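Local structure of aminotransferase AspB (Helicobacter pylori 26695, 3EZS) at residues Ile189-Glu194 with Leu224-Leu229; Arg297-Asn302 with Lys363-Ile368; Asn318-Ala323 with Pro336-Gly341. The protein probably works as a pyridoxal 5'-phosphate-dependent transaminase, moving amino groups between amino acids and 2-oxo acids. All coordinates share one frame; numbering follows the deposited sequence.

Interaction 1: Ile189-Glu194 with Leu224-Leu229; sequences ILINDE and LVIHSL. With EDO (1,2-ethanediol), chain F; PO4 (phosphate ion), chain C.
Ile191-Asp193 and Leu224-Ile226 pair as adjacent parallel strands in the centre of the large mixed sheet, within a buried beta-alpha-beta unit of what is by family a fold-type I pyridoxal-phosphate enzyme. The ladder zigzags: Leu224 N donates to Leu190 O (3.1 Å), Asn192 N to Leu224 O (3.0 Å), Ile226 N to Asn192 O (3.0 Å) and Glu194 N to Ile226 O (2.9 Å). On one face, branched aliphatics fill the space beneath a helix. With chi1 at -65°, Ile191 turns CG1 away from its carbonyl carbon and leaves CG2 trans to N, where it meets Ile226 CD1 at 4.0 Å as the two side chains pass at a slant.

The other face carries Asn192 and Val225 and is polar near the C-terminal ends of the strands. Glu194 lays CB over one face of the His227 ring, 3.8 Å from its centroid, a CH-pi contact. Its carboxylate stands nearly perpendicular to the ring (86°), and OE1 receives only a weak, bent bond from NE2 (2.7 Å). Ser207 OG also grips OE1, while OE2 takes Asn192 ND2 on its anti lone pair (2.9 Å) and the backbone N of Leu208, so several donors fix this buried carboxylate. A water joins Glu194 O, His227 ND1 and Ser228 N.

Asp193, bonded through OD2 to Tyr121, lies at the strand end, consistent with the cofactor-binding aspartate of this family. The phosphate ion near Ser228, held by Ser230, Arg239 and the backbone of Ser91 and Arg92, probably marks the cofactor's phosphate site. Helix 92-102 covers the Ile191-Ile226 face through Leu95 and Phe98, helix 208-214 covers the opposite one, and strands 157-160 and 241-245 flank the pair.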
loop_
_atom_site.group_PDB
_atom_site.type_symbol
_atom_site.label_atom_id
_atom_site.label_comp_id
_atom_site.label_asym_id
_atom_site.label_seq_id
_atom_site.Cartn_x
_atom_site.Cartn_y
_atom_site.Cartn_z
ATOM N N ILE A 189 -17.069 -0.497 -17.401
ATOM C CA ILE A 189 -16.472 -1.403 -16.440
ATOM C C ILE A 189 -17.387 -1.490 -15.218
ATOM O O ILE A 189 -17.843 -0.473 -14.710
ATOM C CB ILE A 189 -15.049 -0.948 -16.021
ATOM C CG1 ILE A 189 -14.139 -0.821 -17.248
ATOM C CG2 ILE A 189 -14.462 -1.905 -14.946
ATOM C CD1 ILE A 189 -14.124 -2.036 -18.143
ATOM N N LEU A 190 -17.644 -2.716 -14.764
ATOM C CA LEU A 190 -18.539 -2.986 -13.649
ATOM C C LEU A 190 -17.826 -3.749 -12.539
ATOM O O LEU A 190 -17.292 -4.816 -12.782
ATOM C CB LEU A 190 -19.713 -3.839 -14.141
ATOM C CG LEU A 190 -20.793 -4.239 -13.116
ATOM C CD1 LEU A 190 -21.574 -3.022 -12.592
ATOM C CD2 LEU A 190 -21.724 -5.265 -13.746
ATOM N N ILE A 191 -17.855 -3.210 -11.324
ATOM C CA ILE A 191 -17.216 -3.834 -10.164
ATOM C C ILE A 191 -18.220 -4.043 -9.038
ATOM O O ILE A 191 -19.084 -3.207 -8.824
ATOM C CB ILE A 191 -16.124 -2.890 -9.563
ATOM C CG1 ILE A 191 -14.966 -2.677 -10.535
ATOM C CG2 ILE A 191 -15.590 -3.426 -8.234
ATOM C CD1 ILE A 191 -14.011 -1.559 -10.048
ATOM N N ASN A 192 -18.112 -5.155 -8.319
ATOM C CA ASN A 192 -18.877 -5.320 -7.103
ATOM C C ASN A 192 -17.900 -5.452 -5.924
ATOM O O ASN A 192 -16.982 -6.275 -5.944
ATOM C CB ASN A 192 -19.822 -6.520 -7.158
ATOM C CG ASN A 192 -20.782 -6.578 -5.953
ATOM O OD1 ASN A 192 -21.119 -5.559 -5.356
ATOM N ND2 ASN A 192 -21.232 -7.782 -5.613
ATOM N N ASP A 193 -18.069 -4.577 -4.940
ATOM C CA ASP A 193 -17.347 -4.640 -3.680
ATOM C C ASP A 193 -18.061 -5.756 -2.924
ATOM O O ASP A 193 -19.149 -5.552 -2.375
ATOM C CB ASP A 193 -17.470 -3.299 -2.971
ATOM C CG ASP A 193 -16.914 -3.304 -1.559
ATOM O OD1 ASP A 193 -16.579 -4.372 -1.020
ATOM O OD2 ASP A 193 -16.841 -2.202 -0.982
ATOM N N GLU A 194 -17.461 -6.947 -2.927
ATOM C CA GLU A 194 -18.064 -8.130 -2.305
ATOM C C GLU A 194 -17.500 -8.469 -0.927
ATOM O O GLU A 194 -17.451 -9.642 -0.536
ATOM C CB GLU A 194 -17.935 -9.329 -3.262
ATOM C CG GLU A 194 -18.707 -9.107 -4.513
ATOM C CD GLU A 194 -18.834 -10.303 -5.436
ATOM O OE1 GLU A 194 -18.067 -11.295 -5.358
ATOM O OE2 GLU A 194 -19.747 -10.221 -6.264
ATOM N N LEU A 224 -15.401 -7.256 -12.595
ATOM C CA LEU A 224 -14.474 -7.543 -11.508
ATOM C C LEU A 224 -15.194 -7.515 -10.151
ATOM O O LEU A 224 -16.178 -6.812 -9.974
ATOM C CB LEU A 224 -13.345 -6.498 -11.494
ATOM C CG LEU A 224 -12.454 -6.420 -12.750
ATOM C CD1 LEU A 224 -12.072 -5.015 -13.036
ATOM C CD2 LEU A 224 -11.246 -7.340 -12.688
ATOM N N VAL A 225 -14.701 -8.316 -9.218
ATOM C CA VAL A 225 -15.245 -8.407 -7.870
ATOM C C VAL A 225 -14.057 -8.236 -6.936
ATOM O O VAL A 225 -12.959 -8.682 -7.239
ATOM C CB VAL A 225 -15.981 -9.761 -7.602
ATOM C CG1 VAL A 225 -17.243 -9.924 -8.497
ATOM C CG2 VAL A 225 -15.041 -10.949 -7.783
ATOM N N ILE A 226 -14.281 -7.584 -5.809
ATOM C CA ILE A 226 -13.241 -7.284 -4.833
ATOM C C ILE A 226 -13.598 -7.953 -3.500
ATOM O O ILE A 226 -14.695 -7.781 -2.996
ATOM C CB ILE A 226 -13.080 -5.744 -4.685
ATOM C CG1 ILE A 226 -12.519 -5.166 -5.985
ATOM C CG2 ILE A 226 -12.166 -5.385 -3.479
ATOM C CD1 ILE A 226 -12.320 -3.643 -5.993
ATOM N N HIS A 227 -12.669 -8.727 -2.950
ATOM C CA HIS A 227 -12.894 -9.462 -1.700
ATOM C C HIS A 227 -11.860 -9.095 -0.656
ATOM O O HIS A 227 -10.802 -8.555 -0.986
ATOM C CB HIS A 227 -12.906 -10.974 -1.965
ATOM C CG HIS A 227 -14.131 -11.450 -2.691
ATOM N ND1 HIS A 227 -15.142 -12.153 -2.066
ATOM C CD2 HIS A 227 -14.519 -11.305 -3.985
ATOM C CE1 HIS A 227 -16.089 -12.440 -2.946
ATOM N NE2 HIS A 227 -15.740 -11.937 -4.119
ATOM N N SER A 228 -12.200 -9.362 0.604
ATOM C CA SER A 228 -11.332 -9.102 1.748
ATOM C C SER A 228 -11.510 -10.189 2.791
ATOM O O SER A 228 -12.583 -10.728 2.924
ATOM C CB SER A 228 -11.694 -7.780 2.401
ATOM O OG SER A 228 -10.952 -7.585 3.598
ATOM N N LEU A 229 -10.461 -10.449 3.560
ATOM C CA LEU A 229 -10.479 -11.446 4.633
ATOM C C LEU A 229 -10.848 -10.855 6.013
ATOM O O LEU A 229 -11.132 -11.583 6.963
ATOM C CB LEU A 229 -9.065 -12.000 4.743
ATOM C CG LEU A 229 -8.823 -13.326 5.439
ATOM C CD1 LEU A 229 -9.645 -14.432 4.772
ATOM C CD2 LEU A 229 -7.324 -13.634 5.384
HETATM C C1 EDO F . -17.415 -1.381 3.647
HETATM O O1 EDO F . -16.322 -2.246 4.002
HETATM C C2 EDO F . -17.559 -1.354 2.114
HETATM O O2 EDO F . -18.464 -2.311 1.568
HETATM P P PO4 C . -10.417 -4.046 4.192
HETATM O O1 PO4 C . -10.329 -5.255 3.303
HETATM O O2 PO4 C . -9.449 -2.999 3.754
HETATM O O3 PO4 C . -10.063 -4.430 5.584
HETATM O O4 PO4 C . -11.796 -3.470 4.069
HETATM O O HOH W 1 -14.890 -10.848 0.797
#

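Interaction 2: Arg297-Asn302 with Lys363-Ile368; sequences RKIFKN and KPLEII
Ile299 and Phe300, at the point where helix 280-299 ends, press against Leu365 and Ile368 of helix 358-372 in a contact made wholly by van der Waals packing. The tight part is the aromatic one. Phe300 is the first residue to leave helical backbone angles, and with CG set beside the backbone N (chi1 -57°) its ring reaches across to the other helix. CZ meets Leu365 CD2 at 3.6 Å, the two side chains crossing at about a right angle, and CE1 rests 3.6 Å from Ile368 CG2. The same CE1 lies 3.4 Å from Leu365 O, which approaches the ring obliquely. A flat, apolar ring suits because its far end touches Leu365 CD2, Ile368 CG2 and Leu365 O at once.

Ile299 bridges the tight and loose parts. Its CG2 sits 3.4 Å from Leu365 O and also lies over the rim of one face of the Phe300 ring, while CD1 lodges 3.7 Å from Leu365 CB. Toward solvent the packing thins: Glu366 adds only the aliphatic part of its chain, CG touching Ile299 CD1 at 3.7 Å. Glutamate suits this exposed margin: its extended chain lays CG alongside the isoleucine and turns the carboxylate away to the surface.

Polar bonds hold the residues after helix 280-299: Lys301 N donates to Glu369 OE2 and Lys301 O accepts from Arg372, one and two turns beyond Leu365. Leu352 of strand 349-353 backs Phe300, Leu365 and Ile368 together, and Leu326 of helix 319-330 adjoins Ile368, so the two helix segments pack beside the small antiparallel sheet.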
loop_
_atom_site.group_PDB
_atom_site.type_symbol
_atom_site.label_atom_id
_atom_site.label_comp_id
_atom_site.label_asym_id
_atom_site.label_seq_id
_atom_site.Cartn_x
_atom_site.Cartn_y
_atom_site.Cartn_z
ATOM N N ARG A 297 -34.137 -8.420 14.273
ATOM C CA ARG A 297 -35.407 -8.536 13.563
ATOM C C ARG A 297 -36.578 -8.835 14.514
ATOM O O ARG A 297 -37.692 -8.344 14.313
ATOM C CB ARG A 297 -35.316 -9.582 12.453
ATOM C CG ARG A 297 -36.542 -9.580 11.529
ATOM C CD ARG A 297 -36.438 -10.611 10.412
ATOM N NE ARG A 297 -35.267 -10.374 9.548
ATOM C CZ ARG A 297 -34.118 -11.055 9.561
ATOM N NH1 ARG A 297 -33.922 -12.072 10.381
ATOM N NH2 ARG A 297 -33.155 -10.715 8.722
ATOM N N LYS A 298 -36.332 -9.625 15.544
ATOM C CA LYS A 298 -37.366 -9.863 16.540
ATOM C C LYS A 298 -37.672 -8.584 17.322
ATOM O O LYS A 298 -38.820 -8.308 17.635
ATOM C CB LYS A 298 -36.950 -10.944 17.534
ATOM C CG LYS A 298 -36.804 -12.343 16.972
ATOM C CD LYS A 298 -36.476 -13.321 18.098
ATOM C CE LYS A 298 -36.195 -14.767 17.604
ATOM N NZ LYS A 298 -37.349 -15.365 16.909
ATOM N N ILE A 299 -36.635 -7.811 17.628
ATOM C CA ILE A 299 -36.763 -6.604 18.460
ATOM C C ILE A 299 -37.329 -5.374 17.739
ATOM O O ILE A 299 -38.233 -4.734 18.264
ATOM C CB ILE A 299 -35.396 -6.258 19.127
ATOM C CG1 ILE A 299 -35.013 -7.353 20.141
ATOM C CG2 ILE A 299 -35.427 -4.887 19.818
ATOM C CD1 ILE A 299 -33.630 -7.147 20.819
ATOM N N PHE A 300 -36.819 -5.046 16.554
ATOM C CA PHE A 300 -37.256 -3.861 15.841
ATOM C C PHE A 300 -38.495 -4.184 14.998
ATOM O O PHE A 300 -38.403 -4.602 13.842
ATOM C CB PHE A 300 -36.132 -3.255 14.992
ATOM C CG PHE A 300 -34.878 -2.891 15.784
ATOM C CD1 PHE A 300 -34.937 -1.998 16.833
ATOM C CD2 PHE A 300 -33.644 -3.435 15.455
ATOM C CE1 PHE A 300 -33.790 -1.662 17.560
ATOM C CE2 PHE A 300 -32.489 -3.093 16.158
ATOM C CZ PHE A 300 -32.567 -2.212 17.221
ATOM N N LYS A 301 -39.658 -3.958 15.602
ATOM C CA LYS A 301 -40.941 -4.291 14.995
ATOM C C LYS A 301 -41.203 -3.504 13.728
ATOM O O LYS A 301 -40.818 -2.333 13.617
ATOM C CB LYS A 301 -42.073 -4.088 16.009
ATOM C CG LYS A 301 -42.016 -5.063 17.189
ATOM N N ASN A 302 -41.808 -4.188 12.756
ATOM C CA ASN A 302 -42.156 -3.607 11.456
ATOM C C ASN A 302 -40.998 -2.830 10.825
ATOM O O ASN A 302 -41.180 -1.701 10.343
ATOM C CB ASN A 302 -43.397 -2.708 11.602
ATOM C CG ASN A 302 -44.567 -3.430 12.252
ATOM O OD1 ASN A 302 -44.885 -4.565 11.895
ATOM N ND2 ASN A 302 -45.224 -2.766 13.204
ATOM N N LYS A 363 -29.962 -6.361 25.455
ATOM C CA LYS A 363 -30.372 -5.188 26.197
ATOM C C LYS A 363 -30.310 -3.906 25.367
ATOM O O LYS A 363 -31.333 -3.243 25.214
ATOM C CB LYS A 363 -29.559 -5.052 27.509
ATOM C CG LYS A 363 -30.015 -3.936 28.441
ATOM C CD LYS A 363 -31.413 -4.212 28.988
ATOM C CE LYS A 363 -31.867 -3.132 29.941
ATOM N NZ LYS A 363 -33.239 -3.429 30.440
ATOM N N PRO A 364 -29.128 -3.534 24.844
ATOM C CA PRO A 364 -29.080 -2.288 24.064
ATOM C C PRO A 364 -30.051 -2.190 22.887
ATOM O O PRO A 364 -30.567 -1.103 22.624
ATOM C CB PRO A 364 -27.646 -2.246 23.543
ATOM C CG PRO A 364 -27.091 -3.579 23.776
ATOM C CD PRO A 364 -27.790 -4.137 24.943
ATOM N N LEU A 365 -30.305 -3.295 22.192
ATOM C CA LEU A 365 -31.220 -3.252 21.048
ATOM C C LEU A 365 -32.645 -3.022 21.514
ATOM O O LEU A 365 -33.398 -2.309 20.855
ATOM C CB LEU A 365 -31.116 -4.519 20.181
ATOM C CG LEU A 365 -29.792 -4.781 19.445
ATOM C CD1 LEU A 365 -29.855 -6.119 18.712
ATOM C CD2 LEU A 365 -29.466 -3.662 18.477
ATOM N N GLU A 366 -33.024 -3.618 22.646
ATOM C CA GLU A 366 -34.361 -3.382 23.215
ATOM C C GLU A 366 -34.552 -1.914 23.624
ATOM O O GLU A 366 -35.618 -1.314 23.396
ATOM C CB GLU A 366 -34.608 -4.297 24.413
ATOM C CG GLU A 366 -34.823 -5.746 23.979
ATOM C CD GLU A 366 -35.061 -6.735 25.131
ATOM O OE1 GLU A 366 -34.881 -6.376 26.328
ATOM O OE2 GLU A 366 -35.445 -7.888 24.810
ATOM N N ILE A 367 -33.501 -1.356 24.223
ATOM C CA ILE A 367 -33.500 0.024 24.661
ATOM C C ILE A 367 -33.707 0.937 23.456
ATOM O O ILE A 367 -34.570 1.824 23.470
ATOM C CB ILE A 367 -32.187 0.364 25.389
ATOM C CG1 ILE A 367 -32.136 -0.349 26.741
ATOM C CG2 ILE A 367 -32.087 1.850 25.653
ATOM C CD1 ILE A 367 -30.788 -0.247 27.462
ATOM N N ILE A 368 -32.928 0.693 22.409
ATOM C CA ILE A 368 -33.053 1.454 21.183
ATOM C C ILE A 368 -34.505 1.449 20.698
ATOM O O ILE A 368 -35.052 2.508 20.381
ATOM C CB ILE A 368 -32.109 0.910 20.093
ATOM C CG1 ILE A 368 -30.654 1.268 20.430
ATOM C CG2 ILE A 368 -32.471 1.492 18.682
ATOM C CD1 ILE A 368 -29.559 0.604 19.491
#

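Interaction 3: Asn318-Ala323 with Pro336-Gly341; sequences NGENFA and PALYLG
Pro336 packs against Gly319, Glu320 and Ala323 in the first turn of helix 319-330, in a split beta-alpha-beta unit: strands 311-315 and 335-336 run the same way with antiparallel 349-353 between them, and this helix makes the connection.

The apolar contacts centre on the proline ring. Its CG lies 3.9 Å from Ala323 CB and 3.8 Å from Gly319 O, while CB faces Glu320 N. Gly319, having no side chain, lets the backbones approach to 4.6 Å between its CA and that of Pro336, and the small Ala323 completes the shallow surface one turn later.

Local hydrogen bonds shape both partners. Asn318 is a side-chain N-cap, its OD1 accepting from Asn321 N at 2.9 Å, the donor lying 21° out of the carbonyl plane. After Pro336 the chain winds into a 3-10 turn (Tyr339 N to Pro336 O) that brings Tyr339 beside the helix, near Leu15 of helix 8-16.

One side-chain hydrogen bond crosses the contact. Glu320 is extended beyond CG (chi2 -167°), long enough to reach the phenol, and a carboxylate in a helix's first turn probably gains from the helix dipole. Leu338 CD2 makes van der Waals contact with its OE1 (3.8 Å). Tyr339 OH donates to the anti lone pair of Glu320 OE2 at 2.6 Å, this oxygen approaching the ring's edge near its plane, with carboxylate and ring planes 86° apart.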
loop_
_atom_site.group_PDB
_atom_site.type_symbol
_atom_site.label_atom_id
_atom_site.label_comp_id
_atom_site.label_asym_id
_atom_site.label_seq_id
_atom_site.Cartn_x
_atom_site.Cartn_y
_atom_site.Cartn_z
ATOM N N ASN A 318 -35.278 11.615 12.718
ATOM C CA ASN A 318 -34.066 12.284 12.269
ATOM C C ASN A 318 -32.886 11.527 12.876
ATOM O O ASN A 318 -32.791 11.405 14.104
ATOM C CB ASN A 318 -34.076 13.744 12.744
ATOM C CG ASN A 318 -32.847 14.517 12.300
ATOM O OD1 ASN A 318 -31.958 14.786 13.098
ATOM N ND2 ASN A 318 -32.769 14.841 11.015
ATOM N N GLY A 319 -31.997 11.019 12.033
ATOM C CA GLY A 319 -30.836 10.249 12.503
ATOM C C GLY A 319 -29.921 10.976 13.481
ATOM O O GLY A 319 -29.496 10.399 14.507
ATOM N N GLU A 320 -29.609 12.236 13.168
ATOM C CA GLU A 320 -28.731 13.043 14.015
ATOM C C GLU A 320 -29.320 13.243 15.402
ATOM O O GLU A 320 -28.663 12.994 16.411
ATOM C CB GLU A 320 -28.429 14.400 13.366
ATOM C CG GLU A 320 -27.391 14.370 12.223
ATOM C CD GLU A 320 -26.920 15.785 11.867
ATOM O OE1 GLU A 320 -27.749 16.594 11.381
ATOM O OE2 GLU A 320 -25.720 16.090 12.092
ATOM N N ASN A 321 -30.570 13.687 15.443
ATOM C CA ASN A 321 -31.269 13.871 16.695
ATOM C C ASN A 321 -31.448 12.593 17.508
ATOM O O ASN A 321 -31.352 12.631 18.744
ATOM C CB ASN A 321 -32.633 14.517 16.443
ATOM C CG ASN A 321 -32.513 15.970 16.008
ATOM O OD1 ASN A 321 -31.423 16.558 16.034
ATOM N ND2 ASN A 321 -33.632 16.559 15.624
ATOM N N PHE A 322 -31.719 11.482 16.826
ATOM C CA PHE A 322 -31.894 10.193 17.489
ATOM C C PHE A 322 -30.568 9.754 18.105
ATOM O O PHE A 322 -30.539 9.239 19.211
ATOM C CB PHE A 322 -32.402 9.144 16.486
ATOM C CG PHE A 322 -32.773 7.819 17.104
ATOM C CD1 PHE A 322 -34.031 7.615 17.635
ATOM C CD2 PHE A 322 -31.876 6.765 17.120
ATOM C CE1 PHE A 322 -34.379 6.390 18.202
ATOM C CE2 PHE A 322 -32.219 5.540 17.661
ATOM C CZ PHE A 322 -33.478 5.357 18.221
ATOM N N ALA A 323 -29.475 9.963 17.378
ATOM C CA ALA A 323 -28.142 9.599 17.875
ATOM C C ALA A 323 -27.815 10.365 19.149
ATOM O O ALA A 323 -27.299 9.769 20.080
ATOM C CB ALA A 323 -27.047 9.840 16.816
ATOM N N PRO A 336 -25.564 8.256 12.472
ATOM C CA PRO A 336 -26.536 8.836 11.554
ATOM C C PRO A 336 -26.112 8.538 10.109
ATOM O O PRO A 336 -24.945 8.793 9.745
ATOM C CB PRO A 336 -26.433 10.337 11.839
ATOM C CG PRO A 336 -25.893 10.449 13.169
ATOM C CD PRO A 336 -24.966 9.290 13.334
ATOM N N ALA A 337 -27.039 8.002 9.306
ATOM C CA ALA A 337 -26.736 7.624 7.919
ATOM C C ALA A 337 -26.449 8.819 7.016
ATOM O O ALA A 337 -25.891 8.648 5.920
ATOM C CB ALA A 337 -27.839 6.739 7.328
ATOM N N LEU A 338 -26.810 10.018 7.473
ATOM C CA LEU A 338 -26.538 11.243 6.741
ATOM C C LEU A 338 -25.041 11.353 6.459
ATOM O O LEU A 338 -24.624 11.754 5.356
ATOM C CB LEU A 338 -27.019 12.445 7.548
ATOM C CG LEU A 338 -27.057 13.831 6.898
ATOM C CD1 LEU A 338 -28.267 13.964 5.918
ATOM C CD2 LEU A 338 -27.104 14.900 8.015
ATOM N N TYR A 339 -24.245 10.936 7.445
ATOM C CA TYR A 339 -22.788 10.981 7.369
ATOM C C TYR A 339 -22.169 9.982 6.397
ATOM O O TYR A 339 -20.964 10.016 6.182
ATOM C CB TYR A 339 -22.151 10.797 8.757
ATOM C CG TYR A 339 -22.650 11.732 9.842
ATOM C CD1 TYR A 339 -23.159 13.005 9.544
ATOM C CD2 TYR A 339 -22.510 11.387 11.180
ATOM C CE1 TYR A 339 -23.589 13.865 10.546
ATOM C CE2 TYR A 339 -22.921 12.253 12.197
ATOM C CZ TYR A 339 -23.468 13.483 11.871
ATOM O OH TYR A 339 -23.898 14.330 12.869
ATOM N N LEU A 340 -22.977 9.089 5.831
ATOM C CA LEU A 340 -22.513 8.144 4.828
ATOM C C LEU A 340 -23.007 8.479 3.425
ATOM O O LEU A 340 -22.683 7.765 2.480
ATOM C CB LEU A 340 -22.961 6.719 5.187
ATOM C CG LEU A 340 -22.300 6.062 6.386
ATOM C CD1 LEU A 340 -22.892 4.682 6.620
ATOM C CD2 LEU A 340 -20.800 5.973 6.176
ATOM N N GLY A 341 -23.768 9.565 3.272
ATOM C CA GLY A 341 -24.343 9.910 1.991
ATOM C C GLY A 341 -24.191 11.348 1.590
ATOM O O GLY A 341 -23.552 12.129 2.273
#

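How the interactions relate
Interaction 1 belongs to the large central sheet and is wholly buried, whereas interactions 2 and 3 lie farther from the chain's centre, around the small antiparallel sheet, and each has a partly solvent-facing side. Chemistry follows place: a backbone ladder and a densely bonded carboxylate hold interaction 1, apolar packing between a helix end and a second helix makes interaction 2, and interaction 3 combines proline packing with a single phenol-carboxylate bond. Helix 319-330 of interaction 3 also packs on helix 358-372 of interaction 2, Ile368 O lying 3.9 Å from Phe322 CZ. Interaction 1 shares no element with either; its nearest atoms are about 12 Å from interaction 3 and about 18 Å from interaction 2.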